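Local structure of aminoglycoside 3'-phosphotransferase AphA1-IAB (Acinetobacter baumannii, 4GKH) at residues A63-V66 with T67-M70; S144-V147 with F148-Q152; N172-V176 with E177-K181; R247-K251 with Y252-N256; P257-N260 with K261-F264. The protein transfers a phosphate group from a nucleoside triphosphate to the 3'-hydroxyl of kanamycin and related aminoglycosides, making the bacterium resistant to them. All blocks are in the same frame, centred on the assembly; numbering follows the deposited sequence. Where two conformers were deposited one is given.

Contact 1: residues A63-V66 with T67-M70; sequences ANDV and TDEM
Thr67 has OG1 beside its own backbone N (chi1 -56°), which turns the hydroxyl back to the carbonyl of Ala63, one helical turn earlier. Thr67 OG1 donates to Ala63 O at 2.8 Å. The same oxygen takes the regular helical bond from Thr67 N at 3.0 Å. The two donors approach from opposite faces of the carbonyl plane, so both fit. Thr67 OG1 also bonds to Arg90 NH1, and Arg90 NH2 holds Asn64 OD1, which ties this face of the helix to strand 85-91. Asp68 likewise folds back beside its own N, and its CG comes 3.1 Å from Asn64 O. The carboxylate gains no bond there, since Asn64 O is an acceptor too. That carbonyl takes Asp68 N at 2.8 Å instead.

Glu69 behaves differently. Its CG is anti to the backbone N (chi1 179°) and the chain runs on extended, which carries the carboxylate to partners beyond this helix. Glu69 OE1 pairs with Lys56 NZ of strand 53-59, and OE2 accepts from Val218 N. The pairing with Lys56 fits the lysine-glutamate pair of the N-terminal lobe in kinase-like folds. The bound inhibitor lies about 5 Å from the Glu69 side chain. Asp65 OD1 and Asp68 OD2 stand 4.4 Å apart, and their like charges would probably disfavour each other.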
# COMPACT_ATOMS: atom_id res chain seq x y z
N ALA A 63 3.73 5.10 16.15
CA ALA A 63 5.18 5.04 16.06
C ALA A 63 5.64 3.70 15.51
O ALA A 63 6.59 3.63 14.73
CB ALA A 63 5.83 5.29 17.43
N ASN A 64 4.97 2.62 15.92
CA ASN A 64 5.32 1.29 15.42
C ASN A 64 5.07 1.16 13.92
O ASN A 64 5.88 0.58 13.18
CB ASN A 64 4.56 0.22 16.19
CG ASN A 64 4.94 0.21 17.65
OD1 ASN A 64 6.10 0.40 17.99
ND2 ASN A 64 3.95 0.03 18.52
N ASP A 65 3.95 1.71 13.46
CA ASP A 65 3.62 1.66 12.03
C ASP A 65 4.67 2.37 11.19
O ASP A 65 5.08 1.88 10.14
CB ASP A 65 2.25 2.28 11.79
CG ASP A 65 1.12 1.47 12.42
OD1 ASP A 65 1.12 0.23 12.29
OD2 ASP A 65 0.24 2.07 13.06
N VAL A 66 5.10 3.54 11.65
CA VAL A 66 6.13 4.29 10.94
C VAL A 66 7.49 3.55 10.96
O VAL A 66 8.22 3.51 9.95
CB VAL A 66 6.26 5.71 11.53
CG1 VAL A 66 7.42 6.48 10.86
CG2 VAL A 66 4.95 6.46 11.36
N THR A 67 7.81 2.94 12.09
CA THR A 67 9.04 2.14 12.20
C THR A 67 8.99 0.95 11.24
O THR A 67 10.00 0.62 10.59
CB THR A 67 9.27 1.64 13.63
OG1 THR A 67 9.29 2.75 14.53
CG2 THR A 67 10.59 0.89 13.74
N ASP A 68 7.81 0.34 11.13
CA ASP A 68 7.61 -0.79 10.23
C ASP A 68 7.88 -0.35 8.79
O ASP A 68 8.53 -1.07 8.02
CB ASP A 68 6.16 -1.31 10.28
CG ASP A 68 5.85 -2.06 11.56
OD1 ASP A 68 6.80 -2.44 12.28
OD2 ASP A 68 4.65 -2.29 11.82
N GLU A 69 7.40 0.84 8.43
CA GLU A 69 7.63 1.30 7.07
C GLU A 69 9.09 1.55 6.82
O GLU A 69 9.61 1.19 5.76
CB GLU A 69 6.82 2.55 6.67
CG GLU A 69 7.19 2.93 5.24
CD GLU A 69 6.36 4.02 4.63
OE1 GLU A 69 5.94 4.95 5.36
OE2 GLU A 69 6.14 3.95 3.40
N MSE A 70 9.77 2.16 7.79
CA MSE A 70 11.19 2.46 7.61
C MSE A 70 11.99 1.22 7.26
O MSE A 70 12.78 1.24 6.33
CB MSE A 70 11.77 3.14 8.87
CG MSE A 70 13.22 3.58 8.70
SE MSE A 70 14.53 2.18 9.16
CE MSE A 70 14.00 1.97 11.00

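Contact 2: residues S144-V147 with F148-Q152; sequences SDRV and FRLAQ
The carboxylate of Asp145 and the ring of Phe148 have planes 57° apart, and the two side chains cross at about a right angle. Asp145 OD1 touches Phe148 CB and not the ring. The ring is approached obliquely by Asp145 O and by Ser144 CA, which lies 4.2 Å from Phe148 CD2. The guanidinium of Arg149 has a water at its edge, in its plane. This water accepts from Arg149 NH1 at 2.7 Å and donates to Ser144 O at 3.0 Å. Arg149 NE makes a weak bond to Gln152 OE1, and the group has a cation-pi contact with Phe272. The Arg149 side chain is about 7 Å from that of Asp199, the probable proton acceptor, and about 8 Å from bound kanamycin.

Asp145 is the N-cap of helix 146-158. Its CG sits between the backbone N and the carbonyl carbon (chi1 71°), which lets OD1 swing over the first turn. Asp145 OD1 accepts from Phe148 N at 3.0 Å in a nearly straight bond. Asp145 O takes Arg149 N at 2.9 Å.

Ser144 OG bonds to Arg220 O. Arg146 NH2 bonds to Phe189 O, and its guanidinium makes a cation-pi contact with the Phe189 ring. Helix 259-269 covers one side: Arg146 and Leu150, lying side by side, pack on its Phe264, and Arg149 and Leu150 on its Leu268.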
# COMPACT_ATOMS: atom_id res chain seq x y z
N SER A 144 4.13 -11.48 6.13
CA SER A 144 2.83 -10.82 6.02
C SER A 144 1.72 -11.83 5.70
O SER A 144 0.73 -11.48 5.07
CB SER A 144 2.86 -9.74 4.94
OG SER A 144 3.66 -8.64 5.35
N ASP A 145 1.88 -13.07 6.15
CA ASP A 145 0.96 -14.11 5.73
C ASP A 145 -0.41 -13.99 6.37
O ASP A 145 -0.65 -13.13 7.23
CB ASP A 145 1.56 -15.52 5.88
CG ASP A 145 1.71 -15.99 7.32
OD1 ASP A 145 1.14 -15.38 8.26
OD2 ASP A 145 2.43 -17.01 7.51
N ARG A 146 -1.32 -14.83 5.91
CA ARG A 146 -2.71 -14.65 6.31
C ARG A 146 -2.93 -14.92 7.80
O ARG A 146 -3.75 -14.27 8.42
CB ARG A 146 -3.66 -15.46 5.42
CG ARG A 146 -3.98 -16.86 5.88
CD ARG A 146 -5.32 -17.30 5.30
NE ARG A 146 -5.56 -18.73 5.46
CZ ARG A 146 -5.20 -19.65 4.57
NH1 ARG A 146 -5.47 -20.93 4.79
NH2 ARG A 146 -4.57 -19.29 3.45
N VAL A 147 -2.19 -15.86 8.39
CA VAL A 147 -2.32 -16.12 9.82
C VAL A 147 -1.93 -14.87 10.61
O VAL A 147 -2.59 -14.49 11.59
CB VAL A 147 -1.47 -17.36 10.22
CG1 VAL A 147 -1.09 -17.33 11.68
CG2 VAL A 147 -2.22 -18.65 9.87
N PHE A 148 -0.87 -14.21 10.15
CA PHE A 148 -0.39 -12.97 10.76
C PHE A 148 -1.40 -11.81 10.60
O PHE A 148 -1.70 -11.08 11.55
CB PHE A 148 0.96 -12.58 10.16
CG PHE A 148 1.49 -11.27 10.65
CD1 PHE A 148 2.15 -11.18 11.86
CD2 PHE A 148 1.35 -10.12 9.88
CE1 PHE A 148 2.64 -9.96 12.32
CE2 PHE A 148 1.83 -8.90 10.32
CZ PHE A 148 2.48 -8.82 11.54
N ARG A 149 -1.92 -11.64 9.39
CA ARG A 149 -2.84 -10.54 9.11
C ARG A 149 -4.19 -10.77 9.75
O ARG A 149 -4.87 -9.82 10.16
CB ARG A 149 -3.03 -10.33 7.59
CG ARG A 149 -1.78 -9.93 6.79
CD ARG A 149 -1.14 -8.59 7.20
NE ARG A 149 -2.05 -7.44 7.15
CZ ARG A 149 -2.49 -6.85 6.03
NH1 ARG A 149 -2.12 -7.30 4.84
NH2 ARG A 149 -3.30 -5.80 6.12
N LEU A 150 -4.62 -12.03 9.83
CA LEU A 150 -5.91 -12.30 10.46
C LEU A 150 -5.85 -11.95 11.95
O LEU A 150 -6.78 -11.37 12.52
CB LEU A 150 -6.32 -13.76 10.25
CG LEU A 150 -6.95 -14.05 8.88
CD1 LEU A 150 -7.01 -15.55 8.64
CD2 LEU A 150 -8.34 -13.45 8.78
N ALA A 151 -4.74 -12.28 12.59
CA ALA A 151 -4.58 -11.91 13.99
C ALA A 151 -4.53 -10.39 14.16
O ALA A 151 -5.05 -9.86 15.13
CB ALA A 151 -3.32 -12.57 14.59
N GLN A 152 -3.89 -9.70 13.22
CA GLN A 152 -3.88 -8.25 13.24
C GLN A 152 -5.31 -7.71 13.12
O GLN A 152 -5.70 -6.78 13.82
CB GLN A 152 -3.08 -7.70 12.07
CG GLN A 152 -1.69 -7.19 12.39
CD GLN A 152 -0.98 -6.62 11.16
OE1 GLN A 152 -1.45 -6.77 10.03
NE2 GLN A 152 0.16 -5.97 11.38
O HOH W 1 -0.30 -8.98 3.84

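Contact 3: residues N172-V176 with E177-K181; sequences NGWPV and EQVWK
Trp174 and Gln178 form an amide-aromatic stack at the N-terminal end of helix 176-184, where Pro175 holds the N-cap position. The two side chains cross at about a right angle, yet their flat groups lie almost parallel, with indole and amide planes 7° apart. Gln178 NE2 sits over the centre of the ring system, 3.6 Å above its plane. With the amide lying so flat, its N-H bonds run along the ring and do not point into it. The approach is made possible by Gln178, whose CG is anti to its backbone N (chi1 -169°) and whose chain stays extended. It reaches back from the first turn of the helix to the residue before the cap.

The other end of the amide lies alongside Pro175, with Gln178 OE1 3.4 Å from Pro175 CD. Val179 comes to the indole from a different direction. Its side chain crosses that of Trp174 at about a right angle, and Val179 CG2 touches Trp174 CE3 at 3.8 Å. Beyond this turn, Val179 also packs on Phe167 and Phe271, and Val176 on Met157 of helix 146-158.

Glu177 bends at chi2 (83°) and curls back toward the cap, its OE1 3.5 Å from Pro175 CB. The same oxygen, Glu177 OE1, lies 3.6 Å from Val176 CG1; the two side chains cross at a slant. Pro175 O opens the helical bonding. It takes a weak bond from Gln178 N and a straighter one from Val179 N, which lies in the carbonyl plane at 3.2 Å from Pro175 O.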
# COMPACT_ATOMS: atom_id res chain seq x y z
N ASN A 172 -22.01 -3.12 2.59
CA ASN A 172 -22.44 -1.85 3.13
C ASN A 172 -23.45 -2.08 4.24
O ASN A 172 -24.47 -2.73 4.03
CB ASN A 172 -23.04 -0.99 2.01
CG ASN A 172 -23.41 0.39 2.49
OD1 ASN A 172 -24.56 0.65 2.83
ND2 ASN A 172 -22.43 1.29 2.52
N GLY A 173 -23.16 -1.55 5.43
CA GLY A 173 -24.08 -1.69 6.55
C GLY A 173 -23.88 -2.97 7.35
O GLY A 173 -24.57 -3.20 8.34
N TRP A 174 -22.93 -3.80 6.93
CA TRP A 174 -22.61 -5.01 7.67
C TRP A 174 -21.94 -4.66 9.00
O TRP A 174 -21.02 -3.85 9.04
CB TRP A 174 -21.65 -5.90 6.86
CG TRP A 174 -22.29 -6.66 5.74
CD1 TRP A 174 -23.36 -6.27 4.97
CD2 TRP A 174 -21.91 -7.95 5.25
NE1 TRP A 174 -23.66 -7.24 4.05
CE2 TRP A 174 -22.79 -8.28 4.20
CE3 TRP A 174 -20.91 -8.87 5.61
CZ2 TRP A 174 -22.70 -9.49 3.50
CZ3 TRP A 174 -20.82 -10.06 4.92
CH2 TRP A 174 -21.71 -10.36 3.87
N PRO A 175 -22.38 -5.30 10.10
CA PRO A 175 -21.59 -5.18 11.33
C PRO A 175 -20.21 -5.77 11.11
O PRO A 175 -20.11 -6.77 10.40
CB PRO A 175 -22.36 -6.04 12.33
CG PRO A 175 -23.78 -6.08 11.79
CD PRO A 175 -23.62 -6.08 10.30
N VAL A 176 -19.17 -5.17 11.68
CA VAL A 176 -17.82 -5.70 11.52
C VAL A 176 -17.75 -7.19 11.89
O VAL A 176 -17.06 -7.97 11.23
CB VAL A 176 -16.76 -4.88 12.31
CG1 VAL A 176 -17.10 -4.84 13.79
CG2 VAL A 176 -15.36 -5.43 12.09
N GLU A 177 -18.50 -7.59 12.92
CA GLU A 177 -18.57 -8.98 13.35
C GLU A 177 -19.06 -9.91 12.24
O GLU A 177 -18.59 -11.04 12.13
CB GLU A 177 -19.46 -9.12 14.59
CG GLU A 177 -18.93 -8.39 15.82
CD GLU A 177 -19.29 -6.90 15.85
OE1 GLU A 177 -20.06 -6.46 14.96
OE2 GLU A 177 -18.80 -6.19 16.75
N GLN A 178 -20.02 -9.45 11.44
CA GLN A 178 -20.50 -10.24 10.31
C GLN A 178 -19.46 -10.38 9.19
O GLN A 178 -19.32 -11.45 8.60
CB GLN A 178 -21.80 -9.66 9.76
CG GLN A 178 -22.48 -10.59 8.77
CD GLN A 178 -23.64 -9.93 8.06
OE1 GLN A 178 -24.11 -8.87 8.47
NE2 GLN A 178 -24.10 -10.54 6.98
N VAL A 179 -18.74 -9.30 8.90
CA VAL A 179 -17.60 -9.39 7.97
C VAL A 179 -16.59 -10.44 8.46
O VAL A 179 -16.16 -11.30 7.70
CB VAL A 179 -16.95 -8.02 7.74
CG1 VAL A 179 -15.79 -8.11 6.75
CG2 VAL A 179 -18.00 -7.02 7.24
N TRP A 180 -16.26 -10.39 9.75
CA TRP A 180 -15.35 -11.36 10.35
C TRP A 180 -15.85 -12.80 10.20
O TRP A 180 -15.13 -13.67 9.73
CB TRP A 180 -15.12 -11.00 11.83
CG TRP A 180 -14.21 -11.90 12.57
CD1 TRP A 180 -14.57 -12.82 13.52
CD2 TRP A 180 -12.78 -11.95 12.47
NE1 TRP A 180 -13.44 -13.46 14.00
CE2 TRP A 180 -12.34 -12.94 13.37
CE3 TRP A 180 -11.84 -11.27 11.70
CZ2 TRP A 180 -10.99 -13.25 13.53
CZ3 TRP A 180 -10.49 -11.58 11.86
CH2 TRP A 180 -10.09 -12.57 12.76
N LYS A 181 -17.10 -13.06 10.59
CA LYS A 181 -17.64 -14.41 10.52
C LYS A 181 -17.71 -14.95 9.09
O LYS A 181 -17.34 -16.09 8.84
CB LYS A 181 -19.03 -14.49 11.16
CG LYS A 181 -19.01 -14.36 12.68
CD LYS A 181 -20.36 -14.73 13.29
CE LYS A 181 -20.20 -15.75 14.41
NZ LYS A 181 -19.38 -15.25 15.54

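Contact 4: residues R247-K251 with Y252-N256; sequences RLFQK and YGIDN
Phe249 and Ile254 meet through both backbone and side chain. Phe249 O accepts from Gly253 N at 3.0 Å and from Ile254 N at 2.9 Å. The two donors come from opposite faces of the carbonyl plane. Beside them, Ile254 CB lies at the edge of the Phe249 ring, near its plane, 3.9 Å from CD1. Ile254 CG2 touches the same ring carbon. Leu248 O takes Tyr252 N at 3.0 Å.

On the outer side Gln250 NE2 reaches Asp255 OD1 at 2.8 Å. The bond is weak, being bent to 126° at the hydrogen, and the amide and carboxylate planes are 25° apart. A bend at chi2 brings the Gln250 amide round to the loop.

A Schellman motif ends helix 242-252, defined by Ile254 N to Phe249 O and the weak bond from Gly253 N to Gln250 O. Gly253 is its C-prime residue. With a positive phi of 119°, it has backbone angles that crowd a CB against Tyr252 O, which suits glycine.

Further out, Tyr252 OH bonds to His133 ND1 and to Arg226 NH1, which probably helps to hold the ring in place. Ile254 CG1 lies at the edge of that ring, in its plane. Ile254 also packs on Tyr227 and Leu230 of helix 227-237, and the Phe249 ring meets Trp234 of the same helix.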
# COMPACT_ATOMS: atom_id res chain seq x y z
N ARG A 247 -8.48 -6.81 -17.37
CA ARG A 247 -7.19 -6.59 -18.02
C ARG A 247 -6.01 -6.73 -17.06
O ARG A 247 -4.93 -7.18 -17.46
CB ARG A 247 -7.14 -5.22 -18.71
CG ARG A 247 -5.83 -4.94 -19.44
CD ARG A 247 -5.91 -3.65 -20.24
NE ARG A 247 -4.81 -3.53 -21.20
CZ ARG A 247 -4.95 -3.65 -22.51
NH1 ARG A 247 -6.15 -3.87 -23.05
NH2 ARG A 247 -3.89 -3.52 -23.30
N LEU A 248 -6.22 -6.34 -15.81
CA LEU A 248 -5.20 -6.47 -14.78
C LEU A 248 -4.76 -7.92 -14.63
O LEU A 248 -3.58 -8.22 -14.69
CB LEU A 248 -5.70 -5.93 -13.45
CG LEU A 248 -4.75 -6.27 -12.30
CD1 LEU A 248 -3.39 -5.60 -12.52
CD2 LEU A 248 -5.39 -5.86 -10.94
N PHE A 249 -5.73 -8.81 -14.44
CA PHE A 249 -5.43 -10.24 -14.37
C PHE A 249 -4.80 -10.79 -15.66
O PHE A 249 -3.80 -11.51 -15.61
CB PHE A 249 -6.67 -11.05 -14.02
CG PHE A 249 -6.97 -11.06 -12.55
CD1 PHE A 249 -6.21 -11.81 -11.68
CD2 PHE A 249 -8.02 -10.31 -12.04
CE1 PHE A 249 -6.48 -11.83 -10.33
CE2 PHE A 249 -8.30 -10.33 -10.69
CZ PHE A 249 -7.52 -11.08 -9.83
N GLN A 250 -5.41 -10.46 -16.80
CA GLN A 250 -4.89 -10.90 -18.09
C GLN A 250 -3.41 -10.56 -18.30
O GLN A 250 -2.61 -11.44 -18.63
CB GLN A 250 -5.71 -10.32 -19.24
CG GLN A 250 -5.10 -10.54 -20.62
CD GLN A 250 -5.12 -11.99 -21.05
OE1 GLN A 250 -4.30 -12.43 -21.85
NE2 GLN A 250 -6.08 -12.74 -20.52
N LYS A 251 -3.06 -9.29 -18.11
CA LYS A 251 -1.69 -8.83 -18.35
C LYS A 251 -0.73 -9.36 -17.30
O LYS A 251 0.43 -9.61 -17.57
CB LYS A 251 -1.64 -7.29 -18.40
CG LYS A 251 -2.38 -6.73 -19.65
CD LYS A 251 -1.68 -7.18 -20.90
CE LYS A 251 -2.39 -6.68 -22.14
NZ LYS A 251 -1.50 -6.82 -23.33
N TYR A 252 -1.24 -9.55 -16.08
CA TYR A 252 -0.42 -10.08 -14.98
C TYR A 252 -0.04 -11.54 -15.28
O TYR A 252 1.01 -12.02 -14.87
CB TYR A 252 -1.19 -9.99 -13.66
CG TYR A 252 -0.47 -10.59 -12.49
CD1 TYR A 252 0.46 -9.86 -11.76
CD2 TYR A 252 -0.73 -11.90 -12.10
CE1 TYR A 252 1.11 -10.41 -10.66
CE2 TYR A 252 -0.08 -12.46 -11.02
CZ TYR A 252 0.83 -11.71 -10.30
OH TYR A 252 1.46 -12.28 -9.23
N GLY A 253 -0.93 -12.24 -15.99
CA GLY A 253 -0.66 -13.59 -16.44
C GLY A 253 -1.63 -14.62 -15.90
O GLY A 253 -1.38 -15.83 -15.98
N ILE A 254 -2.75 -14.16 -15.36
CA ILE A 254 -3.78 -15.05 -14.82
C ILE A 254 -5.04 -15.02 -15.67
O ILE A 254 -5.71 -14.00 -15.76
CB ILE A 254 -4.15 -14.68 -13.38
CG1 ILE A 254 -3.00 -14.99 -12.44
CG2 ILE A 254 -5.40 -15.44 -12.95
CD1 ILE A 254 -3.21 -14.49 -11.00
N ASP A 255 -5.37 -16.15 -16.29
CA ASP A 255 -6.55 -16.23 -17.15
C ASP A 255 -7.83 -16.63 -16.43
O ASP A 255 -8.92 -16.29 -16.88
CB ASP A 255 -6.30 -17.19 -18.31
CG ASP A 255 -5.43 -16.59 -19.38
OD1 ASP A 255 -5.52 -15.36 -19.59
OD2 ASP A 255 -4.66 -17.34 -20.00
N ASN A 256 -7.70 -17.36 -15.33
CA ASN A 256 -8.88 -17.71 -14.54
C ASN A 256 -8.71 -17.29 -13.09
O ASN A 256 -8.24 -18.07 -12.27
CB ASN A 256 -9.20 -19.20 -14.64
CG ASN A 256 -9.72 -19.60 -16.02
OD1 ASN A 256 -10.91 -19.46 -16.31
ND2 ASN A 256 -8.83 -20.09 -16.87

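Contact 5: residues P257-N260 with K261-F264; sequences PDMN and KLQF
Asp258 is the N-cap of helix 259-269, and its side chain caps the first turn by accepting from Lys261. Asp258 OD1 takes Lys261 N at 3.1 Å in a nearly straight bond. The N-H comes from above the carboxylate plane, 64° out of it. Asp258 CG is anti to the backbone N (chi1 -178°), and this carries the carboxylate across the Lys261 side chain at about a right angle. Asp258 OD2 lies 3.4 Å from Lys261 CG and 3.6 Å from Lys261 CE. The lysine is bent at chi2 and chi3, so its methylenes wrap past the carboxylate. Its NZ stops 4.7 Å from Asp258 OD2 and forms its salt bridge with Asp225. At this distance the opposite charges may still attract weakly.

The backbone of the cap is used as well. Asp258 O accepts from Leu262 N at 2.9 Å, so the one residue satisfies two N-H groups of the first turn. The regular pattern follows with Gln263 N to Met259 O and Phe264 N to Asn260 O. Met259, a selenomethionine, lies beside Leu262. The two side chains point the same way, and Met259 CE touches Leu262 CD2 at 3.8 Å.

Helix 227-237 lies against this end of the helix. Its Tyr227 OH bonds to Asp258 N, and Leu262 packs on Ala231 and Trp234. Toward the loop that follows helix 176-184, Phe264 meets Phe189 edge-to-face. Phe264 also packs against helix 146-158.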
# COMPACT_ATOMS: atom_id res chain seq x y z
N PRO A 257 -9.07 -16.03 -12.79
CA PRO A 257 -8.94 -15.50 -11.43
C PRO A 257 -9.59 -16.43 -10.40
O PRO A 257 -10.64 -17.01 -10.68
CB PRO A 257 -9.69 -14.16 -11.50
CG PRO A 257 -9.56 -13.75 -12.96
CD PRO A 257 -9.63 -15.04 -13.73
N ASP A 258 -8.94 -16.59 -9.26
CA ASP A 258 -9.42 -17.45 -8.18
C ASP A 258 -10.35 -16.58 -7.35
O ASP A 258 -9.90 -15.80 -6.52
CB ASP A 258 -8.23 -17.93 -7.35
CG ASP A 258 -8.62 -18.88 -6.22
OD1 ASP A 258 -9.74 -18.80 -5.68
OD2 ASP A 258 -7.78 -19.74 -5.87
N MSE A 259 -11.65 -16.72 -7.58
CA MSE A 259 -12.63 -15.84 -6.95
C MSE A 259 -12.63 -15.96 -5.42
O MSE A 259 -12.85 -14.97 -4.72
CB MSE A 259 -14.03 -16.12 -7.51
CG MSE A 259 -14.15 -15.88 -9.02
SE MSE A 259 -13.43 -14.16 -9.53
CE MSE A 259 -14.72 -13.00 -8.67
N ASN A 260 -12.37 -17.16 -4.91
CA ASN A 260 -12.29 -17.37 -3.47
C ASN A 260 -11.14 -16.58 -2.84
O ASN A 260 -11.31 -15.96 -1.78
CB ASN A 260 -12.16 -18.85 -3.13
CG ASN A 260 -12.12 -19.11 -1.64
OD1 ASN A 260 -13.14 -19.01 -0.95
ND2 ASN A 260 -10.94 -19.45 -1.12
N LYS A 261 -9.98 -16.61 -3.48
CA LYS A 261 -8.84 -15.87 -2.95
C LYS A 261 -9.04 -14.38 -3.13
O LYS A 261 -8.64 -13.58 -2.28
CB LYS A 261 -7.52 -16.32 -3.59
CG LYS A 261 -7.08 -17.72 -3.17
CD LYS A 261 -5.55 -17.85 -3.16
CE LYS A 261 -4.95 -17.96 -4.52
NZ LYS A 261 -3.55 -18.44 -4.41
N LEU A 262 -9.69 -14.00 -4.22
CA LEU A 262 -9.99 -12.59 -4.44
C LEU A 262 -10.89 -12.08 -3.31
O LEU A 262 -10.60 -11.06 -2.65
CB LEU A 262 -10.69 -12.43 -5.80
CG LEU A 262 -11.04 -11.02 -6.29
CD1 LEU A 262 -9.82 -10.15 -6.27
CD2 LEU A 262 -11.63 -11.09 -7.70
N GLN A 263 -11.97 -12.80 -3.06
CA GLN A 263 -12.96 -12.39 -2.07
C GLN A 263 -12.34 -12.37 -0.69
O GLN A 263 -12.54 -11.42 0.09
CB GLN A 263 -14.15 -13.35 -2.10
CG GLN A 263 -15.20 -13.06 -1.05
CD GLN A 263 -16.17 -11.98 -1.46
OE1 GLN A 263 -15.82 -11.06 -2.22
NE2 GLN A 263 -17.40 -12.07 -0.98
N PHE A 264 -11.57 -13.41 -0.36
CA PHE A 264 -10.89 -13.41 0.92
C PHE A 264 -10.06 -12.15 1.17
O PHE A 264 -10.16 -11.53 2.22
CB PHE A 264 -10.04 -14.67 1.15
CG PHE A 264 -9.23 -14.58 2.42
CD1 PHE A 264 -9.81 -14.90 3.64
CD2 PHE A 264 -7.91 -14.11 2.39
CE1 PHE A 264 -9.07 -14.80 4.82
CE2 PHE A 264 -7.18 -13.99 3.57
CZ PHE A 264 -7.77 -14.34 4.79

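How the contacts relate
From the N terminus, contact 1 comes first, on helix 61-76 of the N-terminal lobe. Contact 2 starts helix 146-158, contact 3 starts helix 176-184, contact 4 ends helix 242-252 and contact 5 starts helix 259-269. Each spans adjoining residues, so none closes a long loop. They run in series and neither nest nor cross. Contact 1 touches none of the others; its nearest atoms are about 6 Å from contact 2. Contacts 2 and 3 join through Leu150 O and Trp180 CH2, 3.5 Å apart. Contacts 2 and 5 touch where Phe264 packs helix 259-269 against helix 146-158. Contacts 4 and 5 adjoin at Phe249 and Pro257, where one helix gives way to the next.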